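Local atomic coordinates of chitin elicitor receptor kinase 1 (Arabidopsis thaliana, PDB entry 4EBY), a protein that probably senses chitin oligomers through an extracellular region containing lysin motifs (LysM) and switches on plant immune signalling through chitin-induced dimerization. Residues Tyr13-Thr18 / Pro147-Asp152; Ser21-Asn26 / Ser59-Pro64; Arg91-Asn96 / Glu104-Arg109; Asn110-Thr115 / Ala121-Leu126. One frame throughout, in Å; residues are numbered along the deposited sequence.

Interaction 1. Residues Tyr13-Thr18 / Pro147-Asp152; sequences YLENGT and PLRPED. With NAG (2-acetamido-2-deoxy-beta-D-glucopyranose), chain F; NAG (2-acetamido-2-deoxy-beta-D-glucopyranose), chain C.
Tyr-13 and Arg-149 meet by stacking: the guanidinium lies flat over one face of the phenol ring, with centres 3.7 Å apart and planes only 1° from parallel. The closest pair is Arg-149 CZ and Tyr-13 CE2 at 3.4 Å; CZ lies over the face as a cation-pi contact, while CD adds a CH-pi contact 3.6 Å from the ring centroid. The arginine chain turns at chi3 (49°), which carries the flat group across the ring. Salt bridging fixes its rotation: Arg-149 NE donates to Glu-151 OE2 at 2.8 Å, with the carboxylate oxygen almost in the guanidinium plane and approached on its syn side. A water joins Tyr-13 OH (2.8 Å) to the same Glu-151 OE2, the latter link being weak. Two sugars flank the stack. Arg-149 NH1 donates to O7 of the chain C NAG (2.9 Å, a bent 131°). Separately, Asn-16 ND2 is bonded covalently to C1 of the chain F NAG, an N-linked sugar. Glu-15 OE2 is 4.3 Å from Arg-149 NH1, well out of the guanidinium plane, so charge alone relates them. Glu-151 at NE and the tyrosine over one face would together limit how the guanidinium can turn, with NH1 left directed at the acetamido oxygen.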
# COMPACT_ATOMS: atom_id res chain seq x y z
N TYR A 13 5.07 1.02 6.37
CA TYR A 13 5.97 1.60 7.36
C TYR A 13 6.36 0.56 8.43
O TYR A 13 5.51 -0.21 8.88
CB TYR A 13 5.31 2.80 8.03
CG TYR A 13 6.15 3.44 9.10
CD1 TYR A 13 7.15 4.34 8.77
CD2 TYR A 13 5.94 3.14 10.44
CE1 TYR A 13 7.94 4.93 9.75
CE2 TYR A 13 6.73 3.73 11.44
CZ TYR A 13 7.72 4.62 11.08
OH TYR A 13 8.50 5.21 12.06
N LEU A 14 7.63 0.56 8.81
CA LEU A 14 8.15 -0.46 9.72
C LEU A 14 8.22 -0.00 11.17
O LEU A 14 8.96 0.94 11.50
CB LEU A 14 9.55 -0.87 9.25
CG LEU A 14 9.63 -1.49 7.86
CD1 LEU A 14 11.11 -1.84 7.57
CD2 LEU A 14 8.78 -2.74 7.80
N GLU A 15 7.46 -0.66 12.03
CA GLU A 15 7.63 -0.48 13.46
C GLU A 15 7.28 -1.75 14.23
O GLU A 15 6.60 -2.64 13.72
CB GLU A 15 6.84 0.72 13.97
CG GLU A 15 5.37 0.50 13.91
CD GLU A 15 4.56 1.74 14.32
OE1 GLU A 15 3.35 1.73 14.06
OE2 GLU A 15 5.13 2.70 14.91
N ASN A 16 7.76 -1.82 15.47
CA ASN A 16 7.47 -2.91 16.39
C ASN A 16 7.95 -4.25 15.86
O ASN A 16 7.42 -5.29 16.25
CB ASN A 16 5.97 -3.01 16.72
CG ASN A 16 5.49 -1.95 17.70
OD1 ASN A 16 6.29 -1.18 18.23
ND2 ASN A 16 4.17 -1.91 17.91
N GLY A 17 8.93 -4.22 14.96
CA GLY A 17 9.68 -5.44 14.67
C GLY A 17 9.39 -6.19 13.37
O GLY A 17 10.02 -7.22 13.10
N THR A 18 8.46 -5.67 12.58
CA THR A 18 8.02 -6.29 11.33
C THR A 18 9.18 -6.77 10.47
O THR A 18 10.12 -6.02 10.23
CB THR A 18 7.28 -5.25 10.50
OG1 THR A 18 6.19 -4.75 11.29
CG2 THR A 18 6.75 -5.86 9.21
N PRO A 147 0.15 5.54 3.16
CA PRO A 147 -0.52 6.01 4.38
C PRO A 147 0.31 7.11 5.06
O PRO A 147 1.51 6.93 5.33
CB PRO A 147 -0.58 4.73 5.25
CG PRO A 147 -0.41 3.58 4.26
CD PRO A 147 0.57 4.13 3.26
N LEU A 148 -0.34 8.24 5.32
CA LEU A 148 0.32 9.40 5.93
C LEU A 148 0.66 9.17 7.39
O LEU A 148 -0.13 8.57 8.13
CB LEU A 148 -0.58 10.63 5.82
CG LEU A 148 -0.81 11.20 4.42
CD1 LEU A 148 -1.84 12.34 4.47
CD2 LEU A 148 0.51 11.69 3.80
N ARG A 149 1.83 9.66 7.79
CA ARG A 149 2.25 9.65 9.19
C ARG A 149 2.52 11.07 9.66
O ARG A 149 2.68 11.97 8.84
CB ARG A 149 3.49 8.79 9.35
CG ARG A 149 3.17 7.30 9.21
CD ARG A 149 4.39 6.42 9.44
NE ARG A 149 5.05 6.83 10.67
CZ ARG A 149 4.70 6.42 11.88
NH1 ARG A 149 3.73 5.53 12.03
NH2 ARG A 149 5.35 6.88 12.94
N PRO A 150 2.55 11.27 10.98
CA PRO A 150 2.69 12.63 11.52
C PRO A 150 3.93 13.36 11.02
O PRO A 150 3.91 14.60 10.95
CB PRO A 150 2.75 12.39 13.03
CG PRO A 150 1.94 11.15 13.23
CD PRO A 150 2.30 10.28 12.05
N GLU A 151 4.98 12.63 10.67
CA GLU A 151 6.21 13.26 10.22
C GLU A 151 6.16 13.69 8.75
O GLU A 151 7.02 14.44 8.30
CB GLU A 151 7.43 12.37 10.50
CG GLU A 151 7.47 11.07 9.70
CD GLU A 151 6.78 9.91 10.39
OE1 GLU A 151 6.02 10.12 11.36
OE2 GLU A 151 6.99 8.76 9.94
N ASP A 152 5.16 13.22 8.01
CA ASP A 152 5.03 13.59 6.59
C ASP A 152 4.44 14.97 6.37
O ASP A 152 3.64 15.43 7.17
CB ASP A 152 4.13 12.60 5.86
CG ASP A 152 4.72 11.22 5.75
OD1 ASP A 152 5.90 11.09 5.36
OD2 ASP A 152 4.00 10.24 6.06
C1 NAG F . 3.72 -0.89 18.84
C2 NAG F . 2.29 -0.61 18.36
C3 NAG F . 1.56 0.36 19.27
C4 NAG F . 1.68 -0.09 20.72
C5 NAG F . 3.12 -0.47 21.08
C6 NAG F . 3.19 -1.05 22.49
C7 NAG F . 1.55 -0.70 16.07
C8 NAG F . 1.87 -0.43 14.62
N2 NAG F . 2.28 -0.09 17.00
O3 NAG F . 0.19 0.43 18.90
O4 NAG F . 1.27 0.96 21.57
O5 NAG F . 3.63 -1.41 20.15
O6 NAG F . 2.34 -2.18 22.57
O7 NAG F . 0.64 -1.48 16.36
C1 NAG C . -1.33 3.43 11.86
C2 NAG C . 0.14 3.43 12.31
C3 NAG C . 0.23 3.51 13.84
C4 NAG C . -0.65 4.60 14.43
C5 NAG C . -2.04 4.57 13.79
C6 NAG C . -2.91 5.73 14.26
C7 NAG C . 1.94 2.19 11.20
C8 NAG C . 2.58 0.84 10.92
N2 NAG C . 0.78 2.21 11.86
O3 NAG C . 1.58 3.70 14.25
O4 NAG C . -0.78 4.38 15.82
O5 NAG C . -1.93 4.61 12.38
O6 NAG C . -2.30 6.94 13.87
O7 NAG C . 2.50 3.21 10.81
O HOH W 1 9.21 7.91 11.65

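Interaction 2. Residues Ser21-Asn26 / Ser59-Pro64; sequences SVINQN and SRVLVP
Ile-23 of helix 20-26 lies over Val-61 and Val-63 of strand 60-70, and these three buried residues make up the contact, which is wholly apolar. Ile-23 gives up the most surface and touches with two different branches. Its CG2 meets Val-63 CG2 at 3.5 Å, a snug distance for two methyl groups. Its longer arm runs the other way along the strand: with chi2 at 171° the chain is extended, and CD1 reaches Val-61 CG2 at 4.0 Å, with Val-61 CB hardly farther away at 4.1 Å. The isoleucine thus straddles two alternate strand residues, its fork opening along the strand direction.

Val-61 and Val-63 share one conformation, each with CG1 anti to the backbone N (chi1 177° and -178°), which leaves CG2 beside the N as the methyl that meets the helix. Being two residues apart on an extended chain, they point to the same side of the sheet, whereas Leu-62 between them points away.

Strand, two helices and strand (8-13, 20-26, 40-43, 60-70) follow one another as in the beta-alpha-alpha-beta LysM fold, and this contact joins its first helix to its second strand. Ile-42 of helix 40-43 packs on both valines, and Tyr-12 of strand 8-13 also touches Ile-23. Backbone hydrogen bonds between Val-61 and Tyr-12 and between Val-63 and Ala-10 pair the two strands beneath the helices.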
# COMPACT_ATOMS: atom_id res chain seq x y z
N SER A 21 9.41 -11.08 5.66
CA SER A 21 8.57 -12.25 5.50
C SER A 21 7.12 -11.95 5.88
O SER A 21 6.20 -12.37 5.19
CB SER A 21 9.13 -13.41 6.35
OG SER A 21 8.35 -14.56 6.18
N VAL A 22 6.91 -11.27 7.00
CA VAL A 22 5.54 -10.95 7.42
C VAL A 22 4.85 -10.01 6.43
O VAL A 22 3.67 -10.17 6.10
CB VAL A 22 5.51 -10.36 8.85
CG1 VAL A 22 4.13 -9.78 9.15
CG2 VAL A 22 5.84 -11.45 9.86
N ILE A 23 5.60 -9.03 5.92
CA ILE A 23 5.04 -8.15 4.90
C ILE A 23 4.63 -8.96 3.68
O ILE A 23 3.53 -8.78 3.16
CB ILE A 23 6.05 -7.08 4.50
CG1 ILE A 23 6.30 -6.16 5.70
CG2 ILE A 23 5.55 -6.25 3.28
CD1 ILE A 23 7.45 -5.17 5.47
N ASN A 24 5.51 -9.83 3.21
CA ASN A 24 5.19 -10.59 2.01
C ASN A 24 4.02 -11.55 2.24
O ASN A 24 3.21 -11.79 1.35
CB ASN A 24 6.44 -11.35 1.53
CG ASN A 24 6.35 -11.77 0.06
OD1 ASN A 24 5.29 -11.68 -0.60
ND2 ASN A 24 7.47 -12.20 -0.45
N GLN A 25 3.92 -12.11 3.45
CA GLN A 25 2.80 -13.00 3.75
C GLN A 25 1.49 -12.21 3.71
O GLN A 25 0.53 -12.58 3.02
CB GLN A 25 2.98 -13.59 5.15
CG GLN A 25 1.87 -14.54 5.53
CD GLN A 25 2.23 -15.36 6.75
OE1 GLN A 25 2.67 -14.83 7.77
NE2 GLN A 25 2.07 -16.67 6.65
N ASN A 26 1.45 -11.11 4.44
CA ASN A 26 0.22 -10.32 4.53
C ASN A 26 -0.20 -9.74 3.19
O ASN A 26 -1.39 -9.72 2.83
CB ASN A 26 0.39 -9.21 5.57
CG ASN A 26 0.46 -9.75 6.99
OD1 ASN A 26 0.37 -10.97 7.22
ND2 ASN A 26 0.65 -8.85 7.97
N SER A 59 11.70 2.89 8.45
CA SER A 59 11.69 3.03 7.00
C SER A 59 10.38 2.49 6.44
O SER A 59 9.56 1.90 7.17
CB SER A 59 12.89 2.31 6.39
OG SER A 59 12.75 0.90 6.48
N ARG A 60 10.17 2.70 5.14
CA ARG A 60 9.00 2.16 4.45
C ARG A 60 9.43 1.17 3.37
O ARG A 60 10.41 1.41 2.64
CB ARG A 60 8.21 3.29 3.79
CG ARG A 60 7.45 4.16 4.78
CD ARG A 60 7.01 5.47 4.12
NE ARG A 60 6.24 6.34 5.00
CZ ARG A 60 4.90 6.41 5.03
NH1 ARG A 60 4.17 5.60 4.27
NH2 ARG A 60 4.29 7.25 5.85
N VAL A 61 8.71 0.05 3.29
CA VAL A 61 8.95 -0.94 2.25
C VAL A 61 7.86 -0.83 1.20
O VAL A 61 6.66 -0.82 1.52
CB VAL A 61 8.97 -2.37 2.83
CG1 VAL A 61 9.15 -3.43 1.73
CG2 VAL A 61 10.05 -2.50 3.90
N LEU A 62 8.26 -0.74 -0.07
CA LEU A 62 7.31 -0.69 -1.18
C LEU A 62 6.99 -2.09 -1.67
O LEU A 62 7.89 -2.87 -1.96
CB LEU A 62 7.90 0.13 -2.34
CG LEU A 62 7.99 1.62 -2.07
CD1 LEU A 62 8.80 2.29 -3.17
CD2 LEU A 62 6.58 2.23 -1.98
N VAL A 63 5.70 -2.41 -1.78
CA VAL A 63 5.31 -3.76 -2.20
C VAL A 63 4.43 -3.70 -3.43
O VAL A 63 3.34 -3.10 -3.38
CB VAL A 63 4.54 -4.48 -1.05
CG1 VAL A 63 4.16 -5.93 -1.43
CG2 VAL A 63 5.35 -4.49 0.24
N PRO A 64 4.83 -4.35 -4.54
CA PRO A 64 3.93 -4.32 -5.70
C PRO A 64 2.71 -5.21 -5.51
O PRO A 64 2.82 -6.27 -4.87
CB PRO A 64 4.81 -4.87 -6.83
CG PRO A 64 5.73 -5.87 -6.08
CD PRO A 64 6.02 -5.21 -4.75

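Interaction 3. Residues Arg91-Asn96 / Glu104-Arg109. With NAG (2-acetamido-2-deoxy-beta-D-glucopyranose), chain F; NAG (2-acetamido-2-deoxy-beta-D-glucopyranose), chain C; NAG (2-acetamido-2-deoxy-beta-D-glucopyranose), chain E.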
# COMPACT_ATOMS: atom_id res chain seq x y z
N ARG A 91 -6.45 -3.91 15.16
CA ARG A 91 -5.04 -4.27 15.09
C ARG A 91 -4.60 -4.70 13.69
O ARG A 91 -3.50 -4.37 13.24
CB ARG A 91 -4.68 -5.35 16.11
CG ARG A 91 -3.21 -5.30 16.45
CD ARG A 91 -2.92 -6.14 17.67
NE ARG A 91 -3.10 -7.54 17.34
CZ ARG A 91 -2.85 -8.54 18.18
NH1 ARG A 91 -2.40 -8.29 19.40
NH2 ARG A 91 -3.05 -9.79 17.79
N VAL A 92 -5.45 -5.45 13.00
CA VAL A 92 -5.12 -5.88 11.66
C VAL A 92 -4.92 -4.68 10.74
O VAL A 92 -4.00 -4.68 9.93
CB VAL A 92 -6.19 -6.85 11.10
CG1 VAL A 92 -5.92 -7.16 9.63
CG2 VAL A 92 -6.19 -8.15 11.93
N ALA A 93 -5.77 -3.66 10.86
CA ALA A 93 -5.68 -2.48 10.01
C ALA A 93 -4.47 -1.62 10.37
O ALA A 93 -3.72 -1.18 9.48
CB ALA A 93 -6.97 -1.65 10.09
N ILE A 94 -4.27 -1.35 11.66
CA ILE A 94 -3.27 -0.35 12.03
C ILE A 94 -1.87 -0.92 12.11
O ILE A 94 -0.89 -0.20 11.89
CB ILE A 94 -3.60 0.42 13.33
CG1 ILE A 94 -3.37 -0.45 14.57
CG2 ILE A 94 -5.02 0.98 13.28
CD1 ILE A 94 -3.41 0.34 15.87
N SER A 95 -1.78 -2.21 12.42
CA SER A 95 -0.50 -2.86 12.62
C SER A 95 -0.17 -3.84 11.49
O SER A 95 0.78 -3.62 10.72
CB SER A 95 -0.49 -3.56 13.99
OG SER A 95 0.78 -4.12 14.24
N ASN A 96 -0.96 -4.91 11.35
CA ASN A 96 -0.62 -5.96 10.38
C ASN A 96 -0.56 -5.43 8.94
O ASN A 96 0.27 -5.87 8.15
CB ASN A 96 -1.60 -7.13 10.48
CG ASN A 96 -1.68 -7.70 11.89
OD1 ASN A 96 -2.17 -7.05 12.80
ND2 ASN A 96 -1.22 -8.92 12.06
N GLU A 104 -12.79 0.01 9.76
CA GLU A 104 -14.17 0.08 9.29
C GLU A 104 -14.35 -0.75 8.01
O GLU A 104 -15.37 -1.43 7.84
CB GLU A 104 -14.59 1.54 9.05
CG GLU A 104 -14.66 2.38 10.32
CD GLU A 104 -13.30 2.91 10.81
OE1 GLU A 104 -12.25 2.70 10.15
OE2 GLU A 104 -13.30 3.54 11.88
N SER A 105 -13.37 -0.67 7.12
CA SER A 105 -13.43 -1.43 5.87
C SER A 105 -13.42 -2.93 6.17
O SER A 105 -14.22 -3.69 5.61
CB SER A 105 -12.27 -1.05 4.94
OG SER A 105 -12.26 -1.85 3.77
N LEU A 106 -12.51 -3.34 7.05
CA LEU A 106 -12.44 -4.75 7.43
C LEU A 106 -13.74 -5.25 8.02
O LEU A 106 -14.22 -6.32 7.67
CB LEU A 106 -11.31 -4.99 8.42
CG LEU A 106 -9.89 -4.91 7.89
CD1 LEU A 106 -8.90 -4.94 9.06
CD2 LEU A 106 -9.62 -6.08 6.92
N GLN A 107 -14.31 -4.47 8.94
CA GLN A 107 -15.52 -4.93 9.62
C GLN A 107 -16.70 -5.02 8.64
O GLN A 107 -17.52 -5.93 8.73
CB GLN A 107 -15.84 -4.01 10.81
CG GLN A 107 -17.05 -4.47 11.63
CD GLN A 107 -17.16 -3.76 12.98
OE1 GLN A 107 -16.15 -3.39 13.59
NE2 GLN A 107 -18.39 -3.55 13.44
N ALA A 108 -16.77 -4.11 7.67
CA ALA A 108 -17.88 -4.12 6.73
C ALA A 108 -17.88 -5.32 5.78
O ALA A 108 -18.94 -5.81 5.38
CB ALA A 108 -17.93 -2.80 5.94
N ARG A 109 -16.69 -5.80 5.44
CA ARG A 109 -16.54 -6.78 4.37
C ARG A 109 -16.23 -8.19 4.87
O ARG A 109 -16.04 -9.09 4.05
CB ARG A 109 -15.44 -6.37 3.38
CG ARG A 109 -14.02 -6.48 3.91
CD ARG A 109 -13.04 -5.62 3.09
NE ARG A 109 -12.95 -6.01 1.68
CZ ARG A 109 -13.55 -5.39 0.67
NH1 ARG A 109 -13.36 -5.84 -0.57
NH2 ARG A 109 -14.36 -4.34 0.87
C1 NAG F . 3.72 -0.89 18.84
C2 NAG F . 2.29 -0.61 18.36
C3 NAG F . 1.56 0.36 19.27
C4 NAG F . 1.68 -0.09 20.72
C5 NAG F . 3.12 -0.47 21.08
C6 NAG F . 3.19 -1.05 22.49
C7 NAG F . 1.55 -0.70 16.07
C8 NAG F . 1.87 -0.43 14.62
N2 NAG F . 2.28 -0.09 17.00
O3 NAG F . 0.19 0.43 18.90
O4 NAG F . 1.27 0.96 21.57
O5 NAG F . 3.63 -1.41 20.15
O6 NAG F . 2.34 -2.18 22.57
O7 NAG F . 0.64 -1.48 16.36
C1 NAG C . -1.33 3.43 11.86
C2 NAG C . 0.14 3.43 12.31
C3 NAG C . 0.23 3.51 13.84
C4 NAG C . -0.65 4.60 14.43
C5 NAG C . -2.04 4.57 13.79
C6 NAG C . -2.91 5.73 14.26
C7 NAG C . 1.94 2.19 11.20
C8 NAG C . 2.58 0.84 10.92
N2 NAG C . 0.78 2.21 11.86
O3 NAG C . 1.58 3.70 14.25
O4 NAG C . -0.78 4.38 15.82
O5 NAG C . -1.93 4.61 12.38
O6 NAG C . -2.30 6.94 13.87
O7 NAG C . 2.50 3.21 10.81
C1 NAG E . -13.16 -8.13 -3.40
C2 NAG E . -13.80 -8.55 -4.73
C3 NAG E . -15.26 -8.14 -4.71
C4 NAG E . -15.94 -8.78 -3.50
C5 NAG E . -15.19 -8.49 -2.22
C6 NAG E . -15.82 -9.25 -1.05
C7 NAG E . -12.76 -8.62 -6.95
C8 NAG E . -11.98 -7.86 -7.99
N2 NAG E . -13.15 -7.93 -5.87
O3 NAG E . -15.90 -8.55 -5.91
O4 NAG E . -17.24 -8.26 -3.34
O5 NAG E . -13.83 -8.83 -2.36
O6 NAG E . -15.69 -10.65 -1.21
O7 NAG E . -13.01 -9.82 -7.11
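Helices 89-96 and 103-109 are the helical pair of the second LysM domain, and Leu-106 is the side chain that joins them. One methyl does all the touching: Leu-106 CD1 lies 3.8 Å from Val-92 CG1, 4.0 Å from Ala-93 CB and 3.8 Å from the backbone N of Ala-93. The valine and leucine side chains cross at about a right angle. Val-92 offers CG1, which stands anti to its backbone N (chi1 173°), while the small alanine lets the leucine methyl come close to the helix backbone. All three residues are buried.

The C-terminal end of helix 89-96 widens into a pi-type turn, where Arg-91 O accepts from both Ser-95 N (2.9 Å) and Asn-96 N (3.2 Å). Within that turn, Ile-94 O takes a fairly straight hydrogen bond from N2 of the chain C NAG (2.9 Å, 161°). The helix therefore packs on its partner through one side and meets the sugar's acetamido group with a backbone carbonyl.

Around the pair, Tyr-89, earlier on helix 89-96, also packs on Leu-106, and Leu-106 packs in turn on Val-125 of strand 122-128. Arg-109 also packs on Leu-126 of that strand. At the C-terminal end of helix 89-96, Asn-96 O accepts from Tyr-12 OH of strand 8-13 and from Asn-26 ND2 of helix 20-26.

Interaction 4. Residues Asn110-Thr115 / Ala121-Leu126. With NAG (2-acetamido-2-deoxy-beta-D-glucopyranose), chain E.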
# COMPACT_ATOMS: atom_id res chain seq x y z
N ASN A 110 -16.20 -8.36 6.19
CA ASN A 110 -15.99 -9.69 6.80
C ASN A 110 -17.13 -9.97 7.76
O ASN A 110 -17.68 -9.04 8.34
CB ASN A 110 -14.65 -9.74 7.53
CG ASN A 110 -13.49 -9.63 6.58
OD1 ASN A 110 -12.87 -8.56 6.43
ND2 ASN A 110 -13.21 -10.72 5.89
N PRO A 111 -17.51 -11.26 7.91
CA PRO A 111 -18.73 -11.58 8.66
C PRO A 111 -18.52 -11.81 10.15
O PRO A 111 -19.50 -11.98 10.89
CB PRO A 111 -19.21 -12.88 7.99
CG PRO A 111 -17.91 -13.57 7.62
CD PRO A 111 -17.03 -12.41 7.12
N PHE A 112 -17.27 -11.82 10.60
CA PHE A 112 -17.01 -12.10 12.00
C PHE A 112 -17.32 -10.87 12.84
O PHE A 112 -16.85 -9.78 12.54
CB PHE A 112 -15.54 -12.54 12.18
CG PHE A 112 -15.09 -13.52 11.13
CD1 PHE A 112 -15.42 -14.87 11.23
CD2 PHE A 112 -14.37 -13.08 10.04
CE1 PHE A 112 -15.02 -15.78 10.25
CE2 PHE A 112 -13.96 -13.97 9.05
CZ PHE A 112 -14.30 -15.31 9.16
N PRO A 113 -18.14 -11.04 13.88
CA PRO A 113 -18.34 -9.93 14.81
C PRO A 113 -16.98 -9.48 15.33
O PRO A 113 -16.06 -10.29 15.46
CB PRO A 113 -19.16 -10.56 15.94
CG PRO A 113 -19.89 -11.69 15.29
CD PRO A 113 -18.93 -12.23 14.26
N ALA A 114 -16.84 -8.19 15.63
CA ALA A 114 -15.57 -7.65 16.08
C ALA A 114 -15.06 -8.38 17.33
O ALA A 114 -13.85 -8.41 17.57
CB ALA A 114 -15.72 -6.16 16.36
N THR A 115 -15.97 -8.95 18.11
CA THR A 115 -15.61 -9.62 19.36
C THR A 115 -15.41 -11.14 19.22
O THR A 115 -15.09 -11.83 20.19
CB THR A 115 -16.67 -9.36 20.43
OG1 THR A 115 -17.96 -9.76 19.93
CG2 THR A 115 -16.72 -7.89 20.78
N ALA A 121 -9.55 -18.05 10.95
CA ALA A 121 -10.46 -17.37 10.03
C ALA A 121 -9.61 -16.67 8.97
O ALA A 121 -8.43 -16.35 9.21
CB ALA A 121 -11.33 -16.35 10.76
N THR A 122 -10.18 -16.43 7.79
CA THR A 122 -9.49 -15.67 6.77
C THR A 122 -10.28 -14.37 6.58
O THR A 122 -11.52 -14.41 6.49
CB THR A 122 -9.46 -16.41 5.44
OG1 THR A 122 -8.75 -17.66 5.60
CG2 THR A 122 -8.78 -15.58 4.39
N LEU A 123 -9.55 -13.26 6.54
CA LEU A 123 -10.16 -11.96 6.26
C LEU A 123 -9.88 -11.55 4.85
O LEU A 123 -8.77 -11.75 4.32
CB LEU A 123 -9.61 -10.88 7.21
CG LEU A 123 -9.74 -11.15 8.71
CD1 LEU A 123 -9.20 -9.94 9.50
CD2 LEU A 123 -11.19 -11.47 9.12
N ASN A 124 -10.89 -10.91 4.25
CA ASN A 124 -10.77 -10.16 3.01
C ASN A 124 -10.31 -8.75 3.38
O ASN A 124 -10.99 -8.06 4.14
CB ASN A 124 -12.14 -10.14 2.32
CG ASN A 124 -12.11 -9.47 0.96
OD1 ASN A 124 -11.59 -8.37 0.80
ND2 ASN A 124 -12.67 -10.15 -0.04
N VAL A 125 -9.13 -8.36 2.88
CA VAL A 125 -8.51 -7.09 3.27
C VAL A 125 -8.37 -6.19 2.06
O VAL A 125 -7.58 -6.48 1.16
CB VAL A 125 -7.11 -7.33 3.84
CG1 VAL A 125 -6.47 -6.01 4.25
CG2 VAL A 125 -7.17 -8.29 5.05
N LEU A 126 -9.14 -5.10 2.02
CA LEU A 126 -9.11 -4.19 0.87
C LEU A 126 -8.06 -3.10 1.02
O LEU A 126 -8.03 -2.38 2.02
CB LEU A 126 -10.50 -3.55 0.69
CG LEU A 126 -10.56 -2.52 -0.43
CD1 LEU A 126 -10.27 -3.19 -1.76
CD2 LEU A 126 -11.96 -1.85 -0.43
C1 NAG E . -13.16 -8.13 -3.40
C2 NAG E . -13.80 -8.55 -4.73
C3 NAG E . -15.26 -8.14 -4.71
C4 NAG E . -15.94 -8.78 -3.50
C5 NAG E . -15.19 -8.49 -2.22
C6 NAG E . -15.82 -9.25 -1.05
C7 NAG E . -12.76 -8.62 -6.95
C8 NAG E . -11.98 -7.86 -7.99
N2 NAG E . -13.15 -7.93 -5.87
O3 NAG E . -15.90 -8.55 -5.91
O4 NAG E . -17.24 -8.26 -3.34
O5 NAG E . -13.83 -8.83 -2.36
O6 NAG E . -15.69 -10.65 -1.21
O7 NAG E . -13.01 -9.82 -7.11
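Phe-112 turns one ring face to the methyl of Ala-121, a CH-pi contact with CB 3.9 Å from the ring centroid and 27° off the normal. It lies in the loop of the second LysM domain that follows helix 103-109 and turns back into strand 122-128, the last strand of that domain's beta-alpha-alpha-beta fold. Ala-121 CB sits toward the rim of the ring, nearest CZ at 3.5 Å. The opposite face is covered by CG of the neighbouring Pro-111, so the phenyl is sandwiched between two aliphatic groups. Near the ring plane, the carbonyl O of Thr-122 stands 3.6 Å from Phe-112 CE2, facing the ring edge. Leu-123 CD2 approaches obliquely, 3.7 Å from both CD2 and CE2 of the phenylalanine.

Asn-110, at the start of the loop, is buried. With CG beside its own backbone N (chi1 -66°), its amide lies against the backbone of Leu-123 and Asn-124, a second point of contact beside the phenylalanine. Tyr-89 packs on Asn-110 and Leu-123, and its hydroxyl is hydrogen-bonded to Phe-112 O.

The Asn-124 side chain leads away from the loop toward a glycan. Its OD1 is hydrogen-bonded to Arg-109 NE, consistent with the amide being held with ND2 toward the sugar; Asn-124 ND2 donates to ring oxygen O5 of the chain E NAG at 2.9 Å and 145°.

From the N terminus, the loop after strand 8-13 opens interaction 1, whose partner 147-152 arrives only after strand 143-147. This longest closure encloses the other three contacts, which follow in series without crossing. Interaction 2 closes first, tying helix 20-26 to strand 60-70; it touches interaction 1 through two probable hydrogen bonds, Leu-14 N to Ser-59 O and Arg-60 NH2 to Pro-147 O. Interaction 3 then pairs the two helices of the second LysM domain, and a side-chain hydrogen bond between helices 20-26 and 89-96 links it back to interaction 2. Interaction 4 follows at once, bringing the next loop onto edge strand 122-128. Interactions 1 and 3 share two sugars, those of chains C and F, and 3 and 4 share that of chain E.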